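Local coordinates for uncharacterized protein (Leptospirillum rubarum, PDB 3OMD), which is of unknown function, a small, largely helical protein that belongs to the DUF5069 family, at residues Tyr102-Phe116 against Arg127-Leu139. Sequence-based numbering, arbitrary orientation. Where two conformers were deposited one is given.
Sequences YESRSPDSPEKWDYF and RTDITTWVKLLDL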
ATOM      1  N   TYR A 102      -8.254   5.408   4.976  1.00 11.49           N
ATOM      2  CA  TYR A 102      -7.732   4.357   4.095  1.00 11.30           C
ATOM      3  C   TYR A 102      -8.487   3.052   4.300  1.00 11.78           C
ATOM      4  O   TYR A 102      -8.903   2.409   3.323  1.00 12.51           O
ATOM      5  CB  TYR A 102      -6.278   4.193   4.482  1.00 11.50           C
ATOM      6  CG  TYR A 102      -5.467   3.135   3.785  1.00 11.35           C
ATOM      7  CD1 TYR A 102      -4.929   3.362   2.493  1.00 12.19           C
ATOM      8  CD2 TYR A 102      -5.138   1.941   4.427  1.00 12.61           C
ATOM      9  CE1 TYR A 102      -4.087   2.397   1.873  1.00 12.63           C
ATOM     10  CE2 TYR A 102      -4.320   0.975   3.825  1.00 13.01           C
ATOM     11  CZ  TYR A 102      -3.805   1.219   2.569  1.00 12.28           C
ATOM     12  OH  TYR A 102      -2.989   0.289   2.017  1.00 13.41           O
ATOM     13  N   GLU A 103      -8.668   2.673   5.564  1.00 11.87           N
ATOM     14  CA  GLU A 103      -9.356   1.396   5.869  1.00 12.17           C
ATOM     15  C   GLU A 103     -10.865   1.479   5.572  1.00 12.07           C
ATOM     16  O   GLU A 103     -11.519   0.442   5.451  1.00 14.65           O
ATOM     17  CB  GLU A 103      -9.119   1.012   7.324  1.00 13.06           C
ATOM     18  CG  GLU A 103      -7.656   0.645   7.563  1.00 13.76           C
ATOM     19  CD  GLU A 103      -7.331   0.361   8.989  1.00 17.55           C
ATOM     20  OE1 GLU A 103      -8.258  -0.003   9.780  1.00 24.76           O
ATOM     21  OE2 GLU A 103      -6.150   0.501   9.357  1.00 15.23           O
ATOM     22  N   SER A 104     -11.412   2.694   5.458  0.50 13.52           N
ATOM     23  CA  SER A 104     -12.836   2.845   5.151  0.50 13.78           C
ATOM     24  C   SER A 104     -13.117   2.856   3.659  0.50 14.02           C
ATOM     25  O   SER A 104     -14.278   2.754   3.260  0.50 14.62           O
ATOM     26  CB  SER A 104     -13.379   4.156   5.733  0.50 14.78           C
ATOM     27  OG  SER A 104     -12.976   5.269   4.953  0.50 13.43           O
ATOM     28  N   ARG A 105     -12.077   3.003   2.832  1.00 14.07           N
ATOM     29  CA  ARG A 105     -12.292   3.190   1.376  1.00 14.82           C
ATOM     30  C   ARG A 105     -13.075   2.041   0.777  1.00 14.54           C
ATOM     31  O   ARG A 105     -12.679   0.883   0.887  1.00 14.31           O
ATOM     32  CB  ARG A 105     -10.959   3.374   0.641  1.00 16.03           C
ATOM     33  CG  ARG A 105     -10.336   4.720   0.911  1.00 19.79           C
ATOM     34  CD  ARG A 105      -8.922   4.882   0.291  1.00 27.15           C
ATOM     35  NE  ARG A 105      -8.345   6.216   0.610  1.00 30.81           N
ATOM     36  CZ  ARG A 105      -8.534   7.309  -0.119  1.00 34.23           C
ATOM     37  NH1 ARG A 105      -9.271   7.241  -1.226  1.00 38.08           N
ATOM     38  NH2 ARG A 105      -7.994   8.473   0.250  1.00 31.91           N
ATOM     39  N   SER A 106     -14.174   2.387   0.115  0.50 14.18           N
ATOM     40  CA  SER A 106     -15.076   1.409  -0.473  0.50 14.05           C
ATOM     41  C   SER A 106     -15.389   1.867  -1.893  0.50 14.28           C
ATOM     42  O   SER A 106     -15.076   3.002  -2.247  0.50 14.46           O
ATOM     43  CB  SER A 106     -16.325   1.271   0.394  0.50 15.36           C
ATOM     44  OG  SER A 106     -15.970   0.921   1.725  0.50 13.80           O
ATOM     45  N   PRO A 107     -15.968   0.979  -2.718  1.00 14.30           N
ATOM     46  CA  PRO A 107     -16.222   1.379  -4.118  1.00 14.53           C
ATOM     47  C   PRO A 107     -17.055   2.659  -4.168  1.00 13.93           C
ATOM     48  O   PRO A 107     -18.124   2.768  -3.530  1.00 16.08           O
ATOM     49  CB  PRO A 107     -17.003   0.187  -4.703  1.00 15.57           C
ATOM     50  CG  PRO A 107     -16.829  -0.931  -3.754  1.00 16.97           C
ATOM     51  CD  PRO A 107     -16.181  -0.468  -2.516  1.00 16.10           C
ATOM     52  N   ASP A 108     -16.573   3.630  -4.931  1.00 14.55           N
ATOM     53  CA  ASP A 108     -17.143   4.982  -4.826  1.00 15.89           C
ATOM     54  C   ASP A 108     -18.279   5.306  -5.796  1.00 15.30           C
ATOM     55  O   ASP A 108     -18.717   6.456  -5.864  1.00 15.50           O
ATOM     56  CB  ASP A 108     -16.066   6.042  -4.881  1.00 18.17           C
ATOM     57  CG  ASP A 108     -15.450   6.173  -6.260  1.00 21.26           C
ATOM     58  OD1 ASP A 108     -15.967   5.581  -7.251  1.00 25.50           O
ATOM     59  OD2 ASP A 108     -14.445   6.929  -6.379  1.00 32.74           O
ATOM     60  N   SER A 109     -18.818   4.280  -6.448  1.00 14.88           N
ATOM     61  CA  SER A 109     -19.894   4.423  -7.422  1.00 15.06           C
ATOM     62  C   SER A 109     -20.515   3.070  -7.598  1.00 15.61           C
ATOM     63  O   SER A 109     -19.854   2.049  -7.344  1.00 16.00           O
ATOM     64  CB  SER A 109     -19.365   4.933  -8.767  1.00 16.69           C
ATOM     65  OG  SER A 109     -18.563   3.930  -9.386  1.00 17.53           O
ATOM     66  N   PRO A 110     -21.746   3.026  -8.119  1.00 16.87           N
ATOM     67  CA  PRO A 110     -22.319   1.717  -8.367  1.00 17.07           C
ATOM     68  C   PRO A 110     -21.527   0.915  -9.413  1.00 17.02           C
ATOM     69  O   PRO A 110     -21.434  -0.300  -9.268  1.00 17.56           O
ATOM     70  CB  PRO A 110     -23.738   2.058  -8.854  1.00 18.46           C
ATOM     71  CG  PRO A 110     -24.037   3.320  -8.049  1.00 18.41           C
ATOM     72  CD  PRO A 110     -22.759   4.099  -8.265  1.00 17.29           C
ATOM     73  N   GLU A 111     -20.935   1.578 -10.418  1.00 16.35           N
ATOM     74  CA  GLU A 111     -20.100   0.898 -11.400  1.00 16.84           C
ATOM     75  C   GLU A 111     -18.945   0.202 -10.660  1.00 16.01           C
ATOM     76  O   GLU A 111     -18.647  -0.973 -10.875  1.00 17.03           O
ATOM     77  CB  GLU A 111     -19.559   1.881 -12.454  1.00 16.22           C
ATOM     78  CG  GLU A 111     -18.659   1.203 -13.501  1.00 19.58           C
ATOM     79  CD  GLU A 111     -18.200   2.067 -14.688  1.00 19.43           C
ATOM     80  OE1 GLU A 111     -18.585   3.256 -14.848  1.00 21.73           O
ATOM     81  OE2 GLU A 111     -17.411   1.523 -15.473  1.00 20.73           O
ATOM     82  N   LYS A 112     -18.303   0.934  -9.757  1.00 14.85           N
ATOM     83  CA  LYS A 112     -17.159   0.337  -9.057  1.00 14.48           C
ATOM     84  C   LYS A 112     -17.642  -0.732  -8.061  1.00 14.37           C
ATOM     85  O   LYS A 112     -16.926  -1.710  -7.785  1.00 14.60           O
ATOM     86  CB  LYS A 112     -16.366   1.416  -8.318  1.00 14.73           C
ATOM     87  CG  LYS A 112     -15.542   2.288  -9.234  1.00 18.02           C
ATOM     88  CD  LYS A 112     -14.630   3.222  -8.478  1.00 26.05           C
ATOM     89  CE  LYS A 112     -13.835   4.141  -9.396  1.00 30.51           C
ATOM     90  NZ  LYS A 112     -13.194   5.206  -8.546  1.00 32.30           N
ATOM     91  N   TRP A 113     -18.844  -0.547  -7.504  1.00 14.54           N
ATOM     92  CA  TRP A 113     -19.416  -1.551  -6.610  1.00 14.44           C
ATOM     93  C   TRP A 113     -19.636  -2.884  -7.337  1.00 16.16           C
ATOM     94  O   TRP A 113     -19.372  -3.941  -6.766  1.00 16.42           O
ATOM     95  CB  TRP A 113     -20.734  -1.031  -6.044  1.00 16.30           C
ATOM     96  CG  TRP A 113     -21.435  -1.863  -5.055  1.00 16.96           C
ATOM     97  CD1 TRP A 113     -20.897  -2.589  -4.020  1.00 18.41           C
ATOM     98  CD2 TRP A 113     -22.855  -1.965  -4.929  1.00 19.02           C
ATOM     99  NE1 TRP A 113     -21.912  -3.153  -3.275  1.00 21.54           N
ATOM    100  CE2 TRP A 113     -23.119  -2.787  -3.809  1.00 18.70           C
ATOM    101  CE3 TRP A 113     -23.937  -1.448  -5.665  1.00 19.62           C
ATOM    102  CZ2 TRP A 113     -24.436  -3.123  -3.419  1.00 22.57           C
ATOM    103  CZ3 TRP A 113     -25.231  -1.781  -5.276  1.00 21.34           C
ATOM    104  CH2 TRP A 113     -25.467  -2.607  -4.154  1.00 21.01           C
ATOM    105  N   ASP A 114     -20.119  -2.818  -8.580  1.00 15.59           N
ATOM    106  CA  ASP A 114     -20.262  -4.039  -9.408  1.00 16.64           C
ATOM    107  C   ASP A 114     -18.913  -4.726  -9.619  1.00 16.58           C
ATOM    108  O   ASP A 114     -18.798  -5.954  -9.485  1.00 17.07           O
ATOM    109  CB  ASP A 114     -20.920  -3.715 -10.751  1.00 17.07           C
ATOM    110  CG  ASP A 114     -22.369  -3.302 -10.617  1.00 21.44           C
ATOM    111  OD1 ASP A 114     -23.001  -3.569  -9.564  1.00 23.58           O
ATOM    112  OD2 ASP A 114     -22.866  -2.672 -11.594  1.00 24.75           O
ATOM    113  N   TYR A 115     -17.886  -3.939  -9.926  1.00 15.01           N
ATOM    114  CA  TYR A 115     -16.546  -4.487 -10.141  1.00 14.95           C
ATOM    115  C   TYR A 115     -16.024  -5.153  -8.857  1.00 15.05           C
ATOM    116  O   TYR A 115     -15.545  -6.310  -8.888  1.00 14.47           O
ATOM    117  CB  TYR A 115     -15.611  -3.366 -10.639  1.00 14.86           C
ATOM    118  CG  TYR A 115     -14.166  -3.748 -10.661  1.00 13.94           C
ATOM    119  CD1 TYR A 115     -13.744  -4.941 -11.247  1.00 14.25           C
ATOM    120  CD2 TYR A 115     -13.200  -2.901 -10.088  1.00 16.26           C
ATOM    121  CE1 TYR A 115     -12.382  -5.290 -11.275  1.00 15.41           C
ATOM    122  CE2 TYR A 115     -11.852  -3.239 -10.135  1.00 16.95           C
ATOM    123  CZ  TYR A 115     -11.455  -4.437 -10.708  1.00 16.77           C
ATOM    124  OH  TYR A 115     -10.114  -4.773 -10.725  1.00 18.95           O
ATOM    125  N   PHE A 116     -16.107  -4.416  -7.737  1.00 15.12           N
ATOM    126  CA  PHE A 116     -15.628  -4.951  -6.441  1.00 14.17           C
ATOM    127  C   PHE A 116     -16.273  -6.307  -6.161  1.00 15.80           C
ATOM    128  O   PHE A 116     -15.593  -7.293  -5.815  1.00 15.97           O
ATOM    129  CB  PHE A 116     -16.022  -3.954  -5.336  1.00 13.77           C
ATOM    130  CG  PHE A 116     -15.601  -4.361  -3.947  1.00 14.10           C
ATOM    131  CD1 PHE A 116     -14.446  -3.810  -3.379  1.00 14.51           C
ATOM    132  CD2 PHE A 116     -16.325  -5.286  -3.230  1.00 16.78           C
ATOM    133  CE1 PHE A 116     -14.043  -4.181  -2.068  1.00 15.49           C
ATOM    134  CE2 PHE A 116     -15.935  -5.661  -1.930  1.00 17.58           C
ATOM    135  CZ  PHE A 116     -14.773  -5.112  -1.361  1.00 16.87           C
ATOM    136  N   ARG A 127     -18.216 -14.362   1.114  1.00 28.86           N
ATOM    137  CA  ARG A 127     -17.594 -13.371   2.018  1.00 27.52           C
ATOM    138  C   ARG A 127     -18.233 -11.976   1.836  1.00 26.45           C
ATOM    139  O   ARG A 127     -17.552 -11.006   1.500  1.00 24.86           O
ATOM    140  CB  ARG A 127     -16.080 -13.309   1.813  1.00 27.18           C
ATOM    141  CG  ARG A 127     -15.302 -14.505   2.420  1.00 30.73           C
ATOM    142  CD  ARG A 127     -15.625 -14.821   3.881  1.00 33.95           C
ATOM    143  NE  ARG A 127     -15.360 -13.710   4.798  1.00 34.20           N
ATOM    144  CZ  ARG A 127     -14.175 -13.417   5.316  1.00 33.70           C
ATOM    145  NH1 ARG A 127     -13.105 -14.152   5.032  1.00 34.49           N
ATOM    146  NH2 ARG A 127     -14.063 -12.372   6.127  1.00 33.83           N
ATOM    147  N   THR A 128     -19.540 -11.891   2.073  1.00 27.55           N
ATOM    148  CA  THR A 128     -20.301 -10.663   1.801  1.00 27.89           C
ATOM    149  C   THR A 128     -19.989  -9.602   2.867  1.00 27.36           C
ATOM    150  O   THR A 128     -20.373  -8.433   2.747  1.00 28.47           O
ATOM    151  CB  THR A 128     -21.818 -10.933   1.774  1.00 29.80           C
ATOM    152  OG1 THR A 128     -22.186 -11.617   2.975  1.00 33.18           O
ATOM    153  CG2 THR A 128     -22.195 -11.775   0.559  1.00 31.26           C
ATOM    154  N   ASP A 129     -19.254 -10.011   3.887  1.00 26.75           N
ATOM    155  CA  ASP A 129     -18.785  -9.096   4.932  1.00 26.58           C
ATOM    156  C   ASP A 129     -17.583  -8.270   4.493  1.00 25.14           C
ATOM    157  O   ASP A 129     -17.203  -7.314   5.178  1.00 26.26           O
ATOM    158  CB  ASP A 129     -18.429  -9.887   6.185  1.00 28.19           C
ATOM    159  CG  ASP A 129     -17.328 -10.909   5.941  1.00 28.72           C
ATOM    160  OD1 ASP A 129     -17.511 -11.820   5.104  1.00 31.28           O
ATOM    161  OD2 ASP A 129     -16.274 -10.800   6.589  1.00 33.20           O
ATOM    162  N   ILE A 130     -16.949  -8.666   3.391  1.00 23.00           N
ATOM    163  CA  ILE A 130     -15.769  -7.935   2.889  1.00 21.29           C
ATOM    164  C   ILE A 130     -16.255  -6.867   1.930  1.00 20.87           C
ATOM    165  O   ILE A 130     -16.760  -7.202   0.858  1.00 20.43           O
ATOM    166  CB  ILE A 130     -14.727  -8.903   2.224  1.00 20.98           C
ATOM    167  CG1 ILE A 130     -14.182  -9.839   3.312  1.00 23.19           C
ATOM    168  CG2 ILE A 130     -13.600  -8.105   1.522  1.00 19.54           C
ATOM    169  CD1 ILE A 130     -13.152 -10.826   2.816  1.00 25.66           C
ATOM    170  N   THR A 131     -16.102  -5.583   2.323  1.00 18.89           N
ATOM    171  CA  THR A 131     -16.678  -4.467   1.561  1.00 18.37           C
ATOM    172  C   THR A 131     -15.731  -3.318   1.297  1.00 16.79           C
ATOM    173  O   THR A 131     -16.071  -2.374   0.574  1.00 18.06           O
ATOM    174  CB  THR A 131     -17.918  -3.883   2.270  1.00 19.27           C
ATOM    175  OG1 THR A 131     -17.547  -3.316   3.538  1.00 20.80           O
ATOM    176  CG2 THR A 131     -19.045  -4.957   2.445  1.00 23.21           C
ATOM    177  N   THR A 132     -14.532  -3.399   1.859  1.00 15.36           N
ATOM    178  CA  THR A 132     -13.548  -2.331   1.670  1.00 14.26           C
ATOM    179  C   THR A 132     -12.401  -2.816   0.793  1.00 13.36           C
ATOM    180  O   THR A 132     -12.080  -4.013   0.780  1.00 13.66           O
ATOM    181  CB  THR A 132     -12.963  -1.908   3.014  1.00 14.17           C
ATOM    182  OG1 THR A 132     -12.392  -3.061   3.684  1.00 16.19           O
ATOM    183  CG2 THR A 132     -14.037  -1.264   3.879  1.00 15.52           C
ATOM    184  N   TRP A 133     -11.795  -1.900   0.054  1.00 13.03           N
ATOM    185  CA  TRP A 133     -10.729  -2.257  -0.869  1.00 12.84           C
ATOM    186  C   TRP A 133      -9.565  -2.902  -0.158  1.00 12.61           C
ATOM    187  O   TRP A 133      -8.990  -3.868  -0.697  1.00 13.69           O
ATOM    188  CB  TRP A 133     -10.230  -1.023  -1.629  1.00 14.25           C
ATOM    189  CG  TRP A 133     -11.235  -0.497  -2.666  1.00 14.33           C
ATOM    190  CD1 TRP A 133     -11.878   0.719  -2.669  1.00 15.17           C
ATOM    191  CD2 TRP A 133     -11.638  -1.169  -3.868  1.00 16.97           C
ATOM    192  NE1 TRP A 133     -12.678   0.833  -3.793  1.00 16.79           N
ATOM    193  CE2 TRP A 133     -12.556  -0.311  -4.544  1.00 15.36           C
ATOM    194  CE3 TRP A 133     -11.317  -2.411  -4.437  1.00 17.44           C
ATOM    195  CZ2 TRP A 133     -13.163  -0.666  -5.756  1.00 18.24           C
ATOM    196  CZ3 TRP A 133     -11.904  -2.761  -5.669  1.00 16.13           C
ATOM    197  CH2 TRP A 133     -12.838  -1.893  -6.301  1.00 18.48           C
ATOM    198  N   VAL A 134      -9.160  -2.394   1.003  1.00 12.80           N
ATOM    199  CA  VAL A 134      -7.935  -2.952   1.615  1.00 14.21           C
ATOM    200  C   VAL A 134      -8.169  -4.391   2.088  1.00 13.46           C
ATOM    201  O   VAL A 134      -7.232  -5.206   2.103  1.00 14.32           O
ATOM    202  CB  VAL A 134      -7.342  -2.054   2.707  1.00 15.01           C
ATOM    203  CG1 VAL A 134      -6.952  -0.704   2.096  1.00 19.41           C
ATOM    204  CG2 VAL A 134      -8.237  -1.934   3.925  1.00 17.45           C
ATOM    205  N   LYS A 135      -9.401  -4.723   2.460  1.00 13.96           N
ATOM    206  CA  LYS A 135      -9.685  -6.114   2.863  1.00 14.73           C
ATOM    207  C   LYS A 135      -9.723  -7.010   1.646  1.00 15.12           C
ATOM    208  O   LYS A 135      -9.284  -8.174   1.698  1.00 15.24           O
ATOM    209  CB  LYS A 135     -10.983  -6.222   3.662  1.00 16.61           C
ATOM    210  CG  LYS A 135     -10.816  -5.863   5.132  1.00 22.89           C
ATOM    211  CD  LYS A 135     -11.960  -6.433   5.976  1.00 29.83           C
ATOM    212  CE  LYS A 135     -11.790  -6.172   7.470  1.00 35.36           C
ATOM    213  NZ  LYS A 135     -10.529  -6.726   8.069  1.00 38.02           N
ATOM    214  N   LEU A 136     -10.222  -6.490   0.529  1.00 14.53           N
ATOM    215  CA  LEU A 136     -10.213  -7.277  -0.709  1.00 14.62           C
ATOM    216  C   LEU A 136      -8.761  -7.612  -1.128  1.00 14.66           C
ATOM    217  O   LEU A 136      -8.472  -8.731  -1.564  1.00 14.79           O
ATOM    218  CB  LEU A 136     -10.962  -6.529  -1.826  1.00 14.78           C
ATOM    219  CG  LEU A 136     -11.148  -7.346  -3.109  1.00 15.21           C
ATOM    220  CD1 LEU A 136     -12.006  -8.585  -2.818  1.00 19.66           C
ATOM    221  CD2 LEU A 136     -11.828  -6.444  -4.156  1.00 18.19           C
ATOM    222  N   LEU A 137      -7.853  -6.633  -1.010  1.00 13.40           N
ATOM    223  CA  LEU A 137      -6.441  -6.898  -1.318  1.00 13.37           C
ATOM    224  C   LEU A 137      -5.896  -8.031  -0.438  1.00 14.26           C
ATOM    225  O   LEU A 137      -5.187  -8.908  -0.943  1.00 15.06           O
ATOM    226  CB  LEU A 137      -5.611  -5.629  -1.124  1.00 12.63           C
ATOM    227  CG  LEU A 137      -5.820  -4.549  -2.195  1.00 12.85           C
ATOM    228  CD1 LEU A 137      -5.150  -3.254  -1.772  1.00 14.98           C
ATOM    229  CD2 LEU A 137      -5.244  -5.007  -3.533  1.00 15.77           C
ATOM    230  N   ASP A 138      -6.148  -7.996   0.874  1.00 13.87           N
ATOM    231  CA  ASP A 138      -5.658  -9.084   1.733  1.00 14.84           C
ATOM    232  C   ASP A 138      -6.262 -10.416   1.309  1.00 15.75           C
ATOM    233  O   ASP A 138      -5.593 -11.452   1.390  1.00 16.14           O
ATOM    234  CB  ASP A 138      -5.982  -8.809   3.206  1.00 16.22           C
ATOM    235  CG  ASP A 138      -4.925  -8.004   3.908  1.00 18.10           C
ATOM    236  OD1 ASP A 138      -3.802  -7.849   3.387  1.00 17.10           O
ATOM    237  OD2 ASP A 138      -5.244  -7.556   5.026  1.00 20.52           O
ATOM    238  N   LEU A 139      -7.541 -10.408   0.911  1.00 15.08           N
ATOM    239  CA  LEU A 139      -8.186 -11.664   0.491  1.00 16.55           C
ATOM    240  C   LEU A 139      -7.480 -12.211  -0.747  1.00 16.44           C
ATOM    241  O   LEU A 139      -7.151 -13.422  -0.787  1.00 18.49           O
ATOM    242  CB  LEU A 139      -9.675 -11.399   0.194  1.00 16.83           C
ATOM    243  CG  LEU A 139     -10.486 -12.586  -0.327  1.00 18.19           C
ATOM    244  CD1 LEU A 139     -10.662 -13.561   0.812  1.00 22.04           C
ATOM    245  CD2 LEU A 139     -11.848 -12.090  -0.825  1.00 21.56           C
TER
HETATM  246  O   HOH W   1     -10.196   0.186   1.954  1.00 13.86           O
HETATM  247  O   HOH W   2     -11.152  -2.176   5.971  1.00 19.16           O
HETATM  248  O   HOH W   3     -13.521   3.198  -5.666  1.00 13.89           O
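Trp133 and Phe116 meet edge to face, a worked example of how a T-shaped aromatic pair can join two nearly parallel helices whose backbones do not touch. The axes of 110-116 and 133-139 stay 12.7 Å apart, and the rings span the distance: Phe116 turns its CD1 edge to the face of the six-membered ring of Trp133, with centroids 5.0 Å apart and planes at 73°. Phe116 CG stands anti to the backbone N (chi1 180°), which carries the ring across to the backbone of 130-132, while the two side chains run antiparallel alongside each other. Ile130 O and Thr132 O lie near the Phe116 plane at the edge, the former 3.3 Å from Phe116 CE2, while Leu136 CD2 sits over one face in a CH-pi contact.

Pro107 CD packs over the same indole face as Phe116, and Tyr115 CD2 approaches the indole edge at CH2. Water 3 takes the Trp133 NE1 hydrogen and also accepts from Asp108 N. At the backbone, Trp133 N donates to Arg105 O at 3.0 Å, and the nearly straight bond (163°) ties the first turn of 133-139 to the loop after 102-104. An alanine here in place of Trp133 would probably open a gap beneath Pro107 and Phe116 and leave the Phe116 edge without its aromatic mate.

Val134 makes the second anchor: CG1 lies over the Tyr102 ring, 3.6 Å from CE2. Beside it, water 1 links Tyr102 O and Arg105 O to Val134 N, and water 2 joins Glu103 O to Thr132 OG1.

The start of helix 133-140 is thus wedged between the end of helix 92-104 and the first turns of helix 110-123; farther along that helix, Val119, Arg120 and Leu123 continue the packing against Leu136; Tyr102 and Arg105 reach on to helix 50-58.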